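Local coordinates for protein muramoyltetrapeptide carboxypeptidase (PDB 6UUK) that probably acts as a serine-type carboxypeptidase of the S66 family, removing the terminal D-alanine from muramoyl tetrapeptides during murein recycling, at residues Gln71-Val76 against Asp177-Asp182; Ala139-Ser144 against Met159-His164; Ala185-His190 against Lys318-Leu323. One frame throughout, in Å; residues are numbered along the deposited sequence.

In the fold
Interaction 2 joins helices 138-142 and 155-163, which flank strand 147-150 of the six-stranded sheet. Interaction 1 spans it in sequence, tying helix 67-79 to the loop before helix 185-196; the two have centres about 29 Å apart and do not touch. Interaction 3 follows along the chain, where helix 185-196 meets the loop leading into strand 323-325, the antiparallel edge strand of the same sheet. Interactions 1 and 3, with centres about 14 Å apart, touch through the Asp182-Lys318 salt bridge and packing of Arg180 on Lys318 and Asp177 on Leu188. Together they probably help hold the chain just after His316 of the predicted charge relay, while interaction 2 is packing away from the predicted active site.

Interaction 1. Residues Gln71-Val76 against Asp177-Asp182; sequences QRAIGV and DFTRGD
Arg72 reaches from helix 67-79 to the backbone of Thr179 and grips a single carbonyl oxygen with two nitrogens. NE lies 2.7 Å from Thr179 O, and NH2 of the same guanidinium is 2.5 Å from it; the group presents its NE/NH2 side, both nitrogens converging on one oxygen that lies almost exactly in the guanidinium plane. Both bonds are noticeably bent, as expected when two N-H groups share an acceptor. The two donors come from opposite faces of the carbonyl plane, tilted 28° and 24° from it. The side chain gets there by starting extended, with CG anti to the backbone N, and then turning at chi3 (62°), which swings the flat end against the loop.

Beside this polar grip lies a small apolar patch. Ala73 directs its methyl at the loop, where CB sits 3.6 Å from Phe178 CB and equally close to Thr179 CG2. The Thr179 hydroxyl is turned to other work, bonding the carbonyl of Ile174. One turn further on, Val76 spreads its two methyls: CG1 meets the rim of the Phe178 ring in its plane, 3.8 Å from CD1, while CG2 packs against Phe178 O. That same oxygen receives a CA-H...O contact from Ala73 CA at 3.5 Å. The Phe178 side chain also packs on Leu77 and on Leu188 of helix 185-196, placing the loop between two helices.

Because the arginine binds backbone, the pairing depends on the path of the loop rather than on the Thr179 side chain. A cationic group so close would probably polarise the carbonyl, and the weak, long ion pair with Asp69 may temper its charge.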
loop_
_atom_site.group_PDB
_atom_site.type_symbol
_atom_site.label_atom_id
_atom_site.label_comp_id
_atom_site.label_asym_id
_atom_site.label_seq_id
_atom_site.Cartn_x
_atom_site.Cartn_y
_atom_site.Cartn_z
ATOM N N GLN B 71 -14.383 29.314 3.781
ATOM C CA GLN B 71 -15.448 30.308 3.692
ATOM C C GLN B 71 -15.815 30.611 2.247
ATOM O O GLN B 71 -16.977 30.913 1.952
ATOM C CB GLN B 71 -15.033 31.586 4.420
ATOM C CG GLN B 71 -14.939 31.429 5.929
ATOM C CD GLN B 71 -14.361 32.655 6.609
ATOM O OE1 GLN B 71 -13.498 33.337 6.055
ATOM N NE2 GLN B 71 -14.838 32.943 7.814
ATOM N N ARG B 72 -14.846 30.536 1.332
ATOM C CA ARG B 72 -15.157 30.699 -0.084
ATOM C C ARG B 72 -15.892 29.480 -0.626
ATOM O O ARG B 72 -16.772 29.608 -1.485
ATOM C CB ARG B 72 -13.874 30.953 -0.875
ATOM C CG ARG B 72 -14.078 31.080 -2.378
ATOM C CD ARG B 72 -12.767 31.355 -3.105
ATOM N NE ARG B 72 -11.798 30.275 -2.942
ATOM C CZ ARG B 72 -10.781 30.302 -2.086
ATOM N NH1 ARG B 72 -10.591 31.360 -1.309
ATOM N NH2 ARG B 72 -9.950 29.271 -2.008
ATOM N N ALA B 73 -15.549 28.287 -0.131
ATOM C CA ALA B 73 -16.232 27.077 -0.572
ATOM C C ALA B 73 -17.680 27.054 -0.098
ATOM O O ALA B 73 -18.564 26.563 -0.810
ATOM C CB ALA B 73 -15.486 25.842 -0.070
ATOM N N ILE B 74 -17.940 27.576 1.103
ATOM C CA ILE B 74 -19.308 27.634 1.607
ATOM C C ILE B 74 -20.149 28.582 0.758
ATOM O O ILE B 74 -21.330 28.324 0.501
ATOM C CB ILE B 74 -19.311 28.042 3.092
ATOM C CG1 ILE B 74 -18.584 26.991 3.934
ATOM C CG2 ILE B 74 -20.732 28.235 3.599
ATOM C CD1 ILE B 74 -18.498 27.335 5.404
ATOM N N GLY B 75 -19.551 29.686 0.303
ATOM C CA GLY B 75 -20.273 30.607 -0.557
ATOM C C GLY B 75 -20.674 29.992 -1.883
ATOM O O GLY B 75 -21.715 30.344 -2.445
ATOM N N VAL B 76 -19.861 29.071 -2.403
ATOM C CA VAL B 76 -20.219 28.371 -3.632
ATOM C C VAL B 76 -21.424 27.470 -3.393
ATOM O O VAL B 76 -22.376 27.455 -4.182
ATOM C CB VAL B 76 -19.016 27.575 -4.168
ATOM C CG1 VAL B 76 -19.405 26.804 -5.421
ATOM C CG2 VAL B 76 -17.848 28.508 -4.453
ATOM N N ASP B 177 -12.349 21.178 -4.959
ATOM C CA ASP B 177 -13.492 21.224 -5.861
ATOM C C ASP B 177 -14.419 22.402 -5.611
ATOM O O ASP B 177 -15.114 22.828 -6.535
ATOM C CB ASP B 177 -14.297 19.924 -5.766
ATOM C CG ASP B 177 -13.517 18.722 -6.260
ATOM O OD1 ASP B 177 -13.083 18.734 -7.432
ATOM O OD2 ASP B 177 -13.326 17.770 -5.475
ATOM N N PHE B 178 -14.447 22.936 -4.389
ATOM C CA PHE B 178 -15.217 24.132 -4.081
ATOM C C PHE B 178 -14.366 25.312 -3.639
ATOM O O PHE B 178 -14.854 26.447 -3.680
ATOM C CB PHE B 178 -16.260 23.839 -2.990
ATOM C CG PHE B 178 -17.334 22.881 -3.417
ATOM C CD1 PHE B 178 -18.392 23.311 -4.202
ATOM C CD2 PHE B 178 -17.291 21.551 -3.030
ATOM C CE1 PHE B 178 -19.383 22.432 -4.598
ATOM C CE2 PHE B 178 -18.280 20.668 -3.420
ATOM C CZ PHE B 178 -19.327 21.109 -4.206
ATOM N N THR B 179 -13.120 25.084 -3.221
ATOM C CA THR B 179 -12.230 26.166 -2.824
ATOM C C THR B 179 -11.471 26.777 -3.993
ATOM O O THR B 179 -11.002 27.915 -3.880
ATOM C CB THR B 179 -11.216 25.674 -1.786
ATOM O OG1 THR B 179 -10.543 24.512 -2.286
ATOM C CG2 THR B 179 -11.908 25.334 -0.476
ATOM N N ARG B 180 -11.336 26.056 -5.101
ATOM C CA ARG B 180 -10.565 26.561 -6.226
ATOM C C ARG B 180 -11.305 27.690 -6.935
ATOM O O ARG B 180 -12.536 27.708 -7.014
ATOM C CB ARG B 180 -10.265 25.437 -7.216
ATOM C CG ARG B 180 -11.499 24.709 -7.726
ATOM C CD ARG B 180 -11.196 23.984 -9.024
ATOM N NE ARG B 180 -10.035 23.109 -8.906
ATOM C CZ ARG B 180 -9.302 22.701 -9.937
ATOM N NH1 ARG B 180 -9.604 23.099 -11.165
ATOM N NH2 ARG B 180 -8.262 21.903 -9.740
ATOM N N GLY B 181 -10.532 28.650 -7.451
ATOM C CA GLY B 181 -11.104 29.709 -8.261
ATOM C C GLY B 181 -11.457 29.294 -9.671
ATOM O O GLY B 181 -12.333 29.910 -10.286
ATOM N N ASP B 182 -10.795 28.264 -10.195
ATOM C CA ASP B 182 -11.098 27.732 -11.523
ATOM C C ASP B 182 -12.123 26.601 -11.410
ATOM O O ASP B 182 -11.862 25.441 -11.729
ATOM C CB ASP B 182 -9.816 27.266 -12.206
ATOM C CG ASP B 182 -9.970 27.114 -13.711
ATOM O OD1 ASP B 182 -10.836 26.334 -14.155
ATOM O OD2 ASP B 182 -9.219 27.782 -14.452
#

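Interaction 2. Residues Ala139-Ser144 against Met159-His164; sequences AKLAKS and MALLKH
Leu161 brings its CD2 methyl up to Leu141 and touches it low on its side chain, 3.7 Å from CB. The contact is thus between the end of one leucine and the root of the other. In Leu161, CG stands anti to the carbonyl carbon (chi1 -80°), and although its CB does not aim straight at helix 138-142, the far end of the chain closes the distance. Leu141 does point at its partner helix from its first bond. The same Leu161 CD2 lies 4.3 Å from Ala142 N, close to the backbone of the facing helix.

His164, following Lys163, covers the more exposed side. Its ring approaches the backbone of Ala139 obliquely, with CD2 3.7 Å from Ala139 N, and no hydrogen bond forms there. Instead, ND1 donates to Ala160 O one turn back in the chain, at 2.7 Å, a somewhat bent bond, with the acceptor tilted out of the ring plane, that probably restrains the rotation of the imidazole. Ala142 CB stands more loosely by, 4.4 Å from His164 CB.

Beneath the two leucines lies Phe148 of strand 147-150, touched by both, and Phe138 also packs on Leu161. The helices lead into and out of that strand, in a run of parallel strands 119-122, 147-150 and 168-170: helix packing between successive beta-alpha-beta crossovers of an open alpha/beta sheet.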
loop_
_atom_site.group_PDB
_atom_site.type_symbol
_atom_site.label_atom_id
_atom_site.label_comp_id
_atom_site.label_asym_id
_atom_site.label_seq_id
_atom_site.Cartn_x
_atom_site.Cartn_y
_atom_site.Cartn_z
ATOM N N ALA B 139 -22.781 1.004 11.883
ATOM C CA ALA B 139 -24.164 0.552 11.958
ATOM C C ALA B 139 -25.103 1.711 12.259
ATOM O O ALA B 139 -26.239 1.735 11.772
ATOM C CB ALA B 139 -24.307 -0.543 13.015
ATOM N N LYS B 140 -24.646 2.678 13.058
ATOM C CA LYS B 140 -25.415 3.897 13.278
ATOM C C LYS B 140 -25.395 4.794 12.048
ATOM O O LYS B 140 -26.391 5.468 11.756
ATOM C CB LYS B 140 -24.860 4.645 14.493
ATOM C CG LYS B 140 -25.557 5.957 14.815
ATOM C CD LYS B 140 -26.736 5.749 15.750
ATOM C CE LYS B 140 -27.277 7.078 16.253
ATOM N NZ LYS B 140 -28.345 6.896 17.276
ATOM N N LEU B 141 -24.280 4.811 11.314
ATOM C CA LEU B 141 -24.179 5.657 10.129
ATOM C C LEU B 141 -25.023 5.116 8.984
ATOM O O LEU B 141 -25.621 5.889 8.227
ATOM C CB LEU B 141 -22.717 5.784 9.703
ATOM C CG LEU B 141 -21.814 6.592 10.632
ATOM C CD1 LEU B 141 -20.360 6.433 10.226
ATOM C CD2 LEU B 141 -22.224 8.054 10.609
ATOM N N ALA B 142 -25.078 3.789 8.835
ATOM C CA ALA B 142 -25.884 3.201 7.772
ATOM C C ALA B 142 -27.367 3.477 7.976
ATOM O O ALA B 142 -28.118 3.587 7.000
ATOM C CB ALA B 142 -25.629 1.696 7.689
ATOM N N LYS B 143 -27.806 3.596 9.228
ATOM C CA LYS B 143 -29.188 3.928 9.538
ATOM C C LYS B 143 -29.444 5.428 9.581
ATOM O O LYS B 143 -30.606 5.838 9.677
ATOM C CB LYS B 143 -29.593 3.312 10.882
ATOM C CG LYS B 143 -29.486 1.798 10.937
ATOM C CD LYS B 143 -29.918 1.274 12.297
ATOM C CE LYS B 143 -29.824 -0.241 12.367
ATOM N NZ LYS B 143 -30.261 -0.758 13.693
ATOM N N SER B 144 -28.396 6.251 9.512
ATOM C CA SER B 144 -28.583 7.696 9.596
ATOM C C SER B 144 -29.282 8.248 8.361
ATOM O O SER B 144 -29.947 9.287 8.440
ATOM C CB SER B 144 -27.234 8.389 9.792
ATOM O OG SER B 144 -26.582 7.917 10.958
HETATM N N MSE B 159 -15.788 2.387 2.352
HETATM C CA MSE B 159 -15.746 0.931 2.293
HETATM C C MSE B 159 -16.394 0.319 3.530
HETATM O O MSE B 159 -17.091 -0.692 3.442
HETATM C CB MSE B 159 -14.307 0.432 2.150
HETATM C CG MSE B 159 -13.642 0.797 0.829
HETATM SE SE MSE B 159 -14.637 0.183 -0.734
HETATM C CE MSE B 159 -15.556 1.841 -1.191
ATOM N N ALA B 160 -16.160 0.942 4.688
ATOM C CA ALA B 160 -16.790 0.470 5.915
ATOM C C ALA B 160 -18.296 0.697 5.892
ATOM O O ALA B 160 -19.051 -0.115 6.440
ATOM C CB ALA B 160 -16.163 1.154 7.129
ATOM N N LEU B 161 -18.749 1.790 5.273
ATOM C CA LEU B 161 -20.181 1.983 5.075
ATOM C C LEU B 161 -20.756 0.906 4.165
ATOM O O LEU B 161 -21.836 0.365 4.431
ATOM C CB LEU B 161 -20.456 3.370 4.493
ATOM C CG LEU B 161 -20.461 4.552 5.460
ATOM C CD1 LEU B 161 -20.842 5.825 4.722
ATOM C CD2 LEU B 161 -21.414 4.292 6.613
ATOM N N LEU B 162 -20.046 0.581 3.083
ATOM C CA LEU B 162 -20.497 -0.486 2.198
ATOM C C LEU B 162 -20.391 -1.849 2.871
ATOM O O LEU B 162 -21.154 -2.763 2.540
ATOM C CB LEU B 162 -19.690 -0.466 0.900
ATOM C CG LEU B 162 -20.170 -1.405 -0.204
ATOM C CD1 LEU B 162 -21.611 -1.094 -0.581
ATOM C CD2 LEU B 162 -19.262 -1.301 -1.411
ATOM N N LYS B 163 -19.458 -2.001 3.813
ATOM C CA LYS B 163 -19.375 -3.242 4.576
ATOM C C LYS B 163 -20.623 -3.457 5.421
ATOM O O LYS B 163 -20.998 -4.602 5.698
ATOM C CB LYS B 163 -18.124 -3.231 5.455
ATOM C CG LYS B 163 -17.845 -4.543 6.170
ATOM C CD LYS B 163 -17.636 -5.676 5.177
ATOM C CE LYS B 163 -17.387 -6.995 5.888
ATOM N NZ LYS B 163 -17.195 -8.114 4.924
ATOM N N HIS B 164 -21.280 -2.375 5.833
ATOM C CA HIS B 164 -22.515 -2.445 6.599
ATOM C C HIS B 164 -23.756 -2.255 5.736
ATOM O O HIS B 164 -24.872 -2.293 6.263
ATOM C CB HIS B 164 -22.499 -1.405 7.725
ATOM C CG HIS B 164 -21.445 -1.650 8.760
ATOM N ND1 HIS B 164 -20.097 -1.630 8.471
ATOM C CD2 HIS B 164 -21.542 -1.922 10.083
ATOM C CE1 HIS B 164 -19.409 -1.879 9.572
ATOM N NE2 HIS B 164 -20.262 -2.059 10.564
#

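Interaction 3. Residues Ala185-His190 against Lys318-Leu323; sequences AFTLNH and KDKVTL
Thr187 fastens helix 185-196 to the loop 318-323 through one hydroxyl that acts both as donor and as acceptor. OG1 donates to Lys318 O at 2.6 Å, approaching in the carbonyl plane on a lone pair, and it accepts from Lys320 N at 2.9 Å with an N-H...O angle of 154°. The rotamer, with OG1 beside the backbone N (chi1 -63°), sends the methyl CG2 to the other flank, where it packs on Lys320 CG. A valine here would probably leave both Lys318 O and Lys320 N without this partner and weaken the hold of the helix on the loop.

On one side of this centre Phe186 crosses Asp319, its ring and the carboxylate nearly parallel, 7° apart. Phe186 CZ meets Val321 CG1 at 3.6 Å. That methyl also lies over one face of the His190 imidazole in a CH-pi contact, 4.1 Å from the centroid, while His190 CD2 sits over one face of the Phe186 ring, offset toward its rim.

Beside these contacts a water bridges the two backbones, donating to Thr187 O and, at 2.6 Å, to Lys320 O; it accepts a longer bond from Thr322 OG1. Second-shell partners set the flanks: Ser184 OG bonds both Asp319 OD1 and Thr187 N, and Asp182 pairs with the Lys318 ammonium.

Lys320 starts away from the helix, and its bent chain comes to about 5 Å from the side chain of His316, a predicted charge-relay residue; NZ makes a long, weak ion pair with Asp177 OD2 and a weak hydrogen bond to Gly315 O. Lys320 N and the carbonyls of Lys318 and Lys320 thus find partners in one threonine hydroxyl and a water, which probably helps hold the chain just after His316 in shape.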
loop_
_atom_site.group_PDB
_atom_site.type_symbol
_atom_site.label_atom_id
_atom_site.label_comp_id
_atom_site.label_asym_id
_atom_site.label_seq_id
_atom_site.Cartn_x
_atom_site.Cartn_y
_atom_site.Cartn_z
ATOM N N ALA B 185 -17.490 23.328 -14.077
ATOM C CA ALA B 185 -18.915 23.096 -14.276
ATOM C C ALA B 185 -19.217 21.616 -14.460
ATOM O O ALA B 185 -20.289 21.149 -14.063
ATOM C CB ALA B 185 -19.419 23.898 -15.475
ATOM N N PHE B 186 -18.286 20.865 -15.053
ATOM C CA PHE B 186 -18.487 19.430 -15.232
ATOM C C PHE B 186 -18.594 18.717 -13.891
ATOM O O PHE B 186 -19.440 17.833 -13.714
ATOM C CB PHE B 186 -17.345 18.848 -16.066
ATOM C CG PHE B 186 -17.438 17.364 -16.283
ATOM C CD1 PHE B 186 -16.818 16.480 -15.413
ATOM C CD2 PHE B 186 -18.133 16.851 -17.366
ATOM C CE1 PHE B 186 -16.898 15.116 -15.613
ATOM C CE2 PHE B 186 -18.215 15.487 -17.571
ATOM C CZ PHE B 186 -17.597 14.619 -16.693
ATOM N N THR B 187 -17.746 19.090 -12.931
ATOM C CA THR B 187 -17.753 18.422 -11.634
ATOM C C THR B 187 -18.975 18.818 -10.814
ATOM O O THR B 187 -19.649 17.960 -10.230
ATOM C CB THR B 187 -16.467 18.747 -10.871
ATOM O OG1 THR B 187 -15.338 18.237 -11.591
ATOM C CG2 THR B 187 -16.498 18.131 -9.481
ATOM N N LEU B 188 -19.282 20.116 -10.766
ATOM C CA LEU B 188 -20.362 20.589 -9.906
ATOM C C LEU B 188 -21.733 20.199 -10.443
ATOM O O LEU B 188 -22.648 19.926 -9.657
ATOM C CB LEU B 188 -20.266 22.106 -9.730
ATOM C CG LEU B 188 -19.428 22.633 -8.558
ATOM C CD1 LEU B 188 -18.005 22.089 -8.586
ATOM C CD2 LEU B 188 -19.417 24.154 -8.553
ATOM N N ASN B 189 -21.900 20.164 -11.767
ATOM C CA ASN B 189 -23.189 19.781 -12.335
ATOM C C ASN B 189 -23.424 18.279 -12.224
ATOM O O ASN B 189 -24.555 17.843 -11.980
ATOM C CB ASN B 189 -23.280 20.231 -13.794
ATOM C CG ASN B 189 -23.232 21.739 -13.941
ATOM O OD1 ASN B 189 -22.912 22.458 -12.993
ATOM N ND2 ASN B 189 -23.543 22.228 -15.136
ATOM N N HIS B 190 -22.375 17.472 -12.403
ATOM C CA HIS B 190 -22.514 16.033 -12.205
ATOM C C HIS B 190 -22.770 15.693 -10.743
ATOM O O HIS B 190 -23.435 14.694 -10.447
ATOM C CB HIS B 190 -21.269 15.303 -12.707
ATOM C CG HIS B 190 -21.307 14.970 -14.166
ATOM N ND1 HIS B 190 -21.725 13.744 -14.638
ATOM C CD2 HIS B 190 -20.978 15.701 -15.257
ATOM C CE1 HIS B 190 -21.652 13.734 -15.957
ATOM N NE2 HIS B 190 -21.202 14.910 -16.358
ATOM N N LYS B 318 -9.557 18.017 -12.292
ATOM C CA LYS B 318 -10.522 19.109 -12.213
ATOM C C LYS B 318 -11.923 18.625 -12.563
ATOM O O LYS B 318 -12.889 18.909 -11.846
ATOM C CB LYS B 318 -10.101 20.252 -13.136
ATOM C CG LYS B 318 -11.197 21.275 -13.381
ATOM C CD LYS B 318 -10.740 22.367 -14.330
ATOM C CE LYS B 318 -11.880 23.313 -14.663
ATOM N NZ LYS B 318 -11.438 24.412 -15.561
ATOM N N ASP B 319 -12.052 17.889 -13.665
ATOM C CA ASP B 319 -13.332 17.334 -14.083
ATOM C C ASP B 319 -13.461 15.908 -13.561
ATOM O O ASP B 319 -12.681 15.029 -13.940
ATOM C CB ASP B 319 -13.464 17.362 -15.606
ATOM C CG ASP B 319 -13.785 18.743 -16.135
ATOM O OD1 ASP B 319 -13.488 19.735 -15.437
ATOM O OD2 ASP B 319 -14.352 18.834 -17.243
ATOM N N LYS B 320 -14.442 15.686 -12.691
ATOM C CA LYS B 320 -14.707 14.367 -12.139
ATOM C C LYS B 320 -16.210 14.176 -12.009
ATOM O O LYS B 320 -16.978 15.140 -11.969
ATOM C CB LYS B 320 -14.027 14.172 -10.776
ATOM C CG LYS B 320 -14.660 14.974 -9.650
ATOM C CD LYS B 320 -13.879 14.824 -8.356
ATOM C CE LYS B 320 -12.491 15.428 -8.482
ATOM N NZ LYS B 320 -11.695 15.270 -7.235
ATOM N N VAL B 321 -16.623 12.916 -11.944
ATOM C CA VAL B 321 -18.026 12.562 -11.796
ATOM C C VAL B 321 -18.261 12.047 -10.382
ATOM O O VAL B 321 -17.327 11.712 -9.646
ATOM C CB VAL B 321 -18.474 11.518 -12.840
ATOM C CG1 VAL B 321 -18.367 12.090 -14.244
ATOM C CG2 VAL B 321 -17.644 10.250 -12.710
ATOM N N THR B 322 -19.534 11.987 -10.004
ATOM C CA THR B 322 -19.950 11.464 -8.708
ATOM C C THR B 322 -20.463 10.043 -8.913
ATOM O O THR B 322 -21.495 9.835 -9.558
ATOM C CB THR B 322 -21.018 12.351 -8.073
ATOM O OG1 THR B 322 -20.463 13.642 -7.794
ATOM C CG2 THR B 322 -21.523 11.731 -6.779
ATOM N N LEU B 323 -19.740 9.068 -8.367
ATOM C CA LEU B 323 -20.066 7.661 -8.549
ATOM C C LEU B 323 -20.691 7.109 -7.279
ATOM O O LEU B 323 -20.023 7.066 -6.234
ATOM C CB LEU B 323 -18.816 6.863 -8.918
ATOM C CG LEU B 323 -18.142 7.256 -10.232
ATOM C CD1 LEU B 323 -16.887 6.430 -10.471
ATOM C CD2 LEU B 323 -19.111 7.111 -11.395
HETATM O O HOH W 1 -18.631 15.265 -9.974
#